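Long-range contact in uncharacterized protein (PDB 4XG0), which probably acts as a kinase in the catabolism of acid sugars, as a member of the DUF1537 family with sugar-binding and nucleotide-binding domains: residues L370-A376 against T389-A395. Numbering follows the deposited sequence.
Sequences LQASGIA and TLTGGQA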
# COMPACT_ATOMS: atom_id res chain seq x y z
N LEU A 370 -12.21 -22.57 12.62
CA LEU A 370 -11.98 -22.74 11.18
C LEU A 370 -11.20 -24.01 10.83
O LEU A 370 -10.92 -24.27 9.67
CB LEU A 370 -11.27 -21.52 10.63
CG LEU A 370 -12.07 -20.22 10.56
CD1 LEU A 370 -11.16 -19.05 10.26
CD2 LEU A 370 -13.12 -20.34 9.47
N GLN A 371 -10.85 -24.80 11.84
CA GLN A 371 -10.17 -26.08 11.66
C GLN A 371 -8.81 -25.88 10.98
O GLN A 371 -8.32 -26.74 10.24
CB GLN A 371 -11.07 -27.07 10.88
CG GLN A 371 -12.50 -27.14 11.45
CD GLN A 371 -13.46 -27.95 10.57
OE1 GLN A 371 -13.35 -27.96 9.33
NE2 GLN A 371 -14.42 -28.61 11.20
N ALA A 372 -8.20 -24.73 11.25
CA ALA A 372 -6.88 -24.45 10.76
C ALA A 372 -5.85 -25.13 11.62
O ALA A 372 -5.95 -25.12 12.86
CB ALA A 372 -6.62 -22.94 10.74
N SER A 373 -4.86 -25.74 10.97
CA SER A 373 -3.78 -26.43 11.68
C SER A 373 -2.72 -25.44 12.17
O SER A 373 -2.06 -25.63 13.20
CB SER A 373 -3.13 -27.44 10.75
OG SER A 373 -2.65 -26.82 9.58
N GLY A 374 -2.57 -24.35 11.44
CA GLY A 374 -1.47 -23.45 11.70
C GLY A 374 -1.50 -22.32 10.71
O GLY A 374 -2.51 -22.13 10.04
N ILE A 375 -0.40 -21.57 10.64
CA ILE A 375 -0.32 -20.33 9.86
C ILE A 375 0.94 -20.39 9.03
O ILE A 375 2.05 -20.59 9.53
CB ILE A 375 -0.24 -19.09 10.79
CG1 ILE A 375 -1.48 -19.03 11.69
CG2 ILE A 375 -0.07 -17.82 9.98
CD1 ILE A 375 -1.43 -17.90 12.73
N ALA A 376 0.81 -20.24 7.72
CA ALA A 376 2.01 -20.16 6.93
C ALA A 376 2.48 -18.72 6.95
O ALA A 376 1.78 -17.83 6.49
CB ALA A 376 1.74 -20.63 5.49
N THR A 389 -0.92 -16.79 6.35
CA THR A 389 -2.16 -17.31 5.85
C THR A 389 -2.53 -18.63 6.55
O THR A 389 -1.66 -19.43 6.87
CB THR A 389 -2.07 -17.54 4.36
OG1 THR A 389 -0.95 -18.37 4.03
CG2 THR A 389 -1.90 -16.19 3.65
N LEU A 390 -3.82 -18.87 6.74
CA LEU A 390 -4.25 -20.12 7.36
C LEU A 390 -3.83 -21.32 6.55
O LEU A 390 -3.94 -21.36 5.32
CB LEU A 390 -5.75 -20.19 7.62
CG LEU A 390 -6.31 -19.13 8.56
CD1 LEU A 390 -7.82 -19.21 8.70
CD2 LEU A 390 -5.64 -19.24 9.92
N THR A 391 -3.38 -22.36 7.26
CA THR A 391 -3.19 -23.64 6.62
C THR A 391 -4.17 -24.63 7.16
O THR A 391 -4.44 -24.66 8.37
CB THR A 391 -1.76 -24.17 6.81
OG1 THR A 391 -1.57 -24.58 8.16
CG2 THR A 391 -0.76 -23.10 6.50
N GLY A 392 -4.70 -25.45 6.25
CA GLY A 392 -5.69 -26.45 6.61
C GLY A 392 -7.07 -25.86 6.81
O GLY A 392 -7.26 -24.65 6.90
N GLY A 393 -8.06 -26.74 6.85
CA GLY A 393 -9.39 -26.35 7.24
C GLY A 393 -10.15 -25.60 6.17
O GLY A 393 -9.70 -25.48 5.03
N GLN A 394 -11.27 -25.03 6.57
CA GLN A 394 -12.25 -24.51 5.63
C GLN A 394 -11.89 -23.16 4.99
O GLN A 394 -12.49 -22.74 4.00
CB GLN A 394 -13.58 -24.38 6.39
CG GLN A 394 -13.91 -25.60 7.28
CD GLN A 394 -15.14 -25.38 8.16
OE1 GLN A 394 -16.26 -25.72 7.78
NE2 GLN A 394 -14.92 -24.80 9.35
N ALA A 395 -10.91 -22.46 5.56
CA ALA A 395 -10.51 -21.14 5.08
C ALA A 395 -9.02 -21.09 4.79
O ALA A 395 -8.36 -20.05 4.97
CB ALA A 395 -10.86 -20.08 6.11
O HOH W 1 -9.15 -22.90 7.81
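L390, on the face of a beta hairpin covered by helix 360-369, meets L370 and A372 from the chain just before strand 374-380; this strand and 385-391 form the antiparallel edge of the mixed sheet in the nucleotide-binding C-terminal domain. The L370 and L390 side chains cross at about a right angle and touch through their CD1 methyls at 3.7 Å, while L390 CD2 turns to A372 CB. Residues of helices 334-349 and 360-369 pack around this apolar patch: A344 and L348 on L370, L367 on A372 and L390. I375 lies on the same face as L390, its non-hydrogen-bonded partner. At the hydrogen-bonded pair A376-T389 both backbone bonds form, A376 N to T389 O (2.7 Å) and T389 N to A376 O. T391 N binds G374 O nearly straight (171° at the hydrogen) but from above the carbonyl plane. On the other face, T391 OG1 sits between its own N and carbonyl carbon (chi1 71°), 2.9 Å from S373 OG and 3.2 Å from G374 O, the latter a weak contact; which takes its proton is not settled. T391 CG2 lies against A376 CB.

G393, with positive phi, passes tightly, its CA 3.2 Å from Q371 O. The exposed side chains are looser. Q371, with positive phi, follows helix 360-369 in a Schellman motif; its extended side chain crosses that of Q394 obliquely, Q371 OE1 3.2 Å from Q394 CG, amide planes 34° apart. L370 O accepts Q394 N at 3.2 Å and also a proton from a water, which donates to G392 O as well and accepts from A395 N at 2.9 Å.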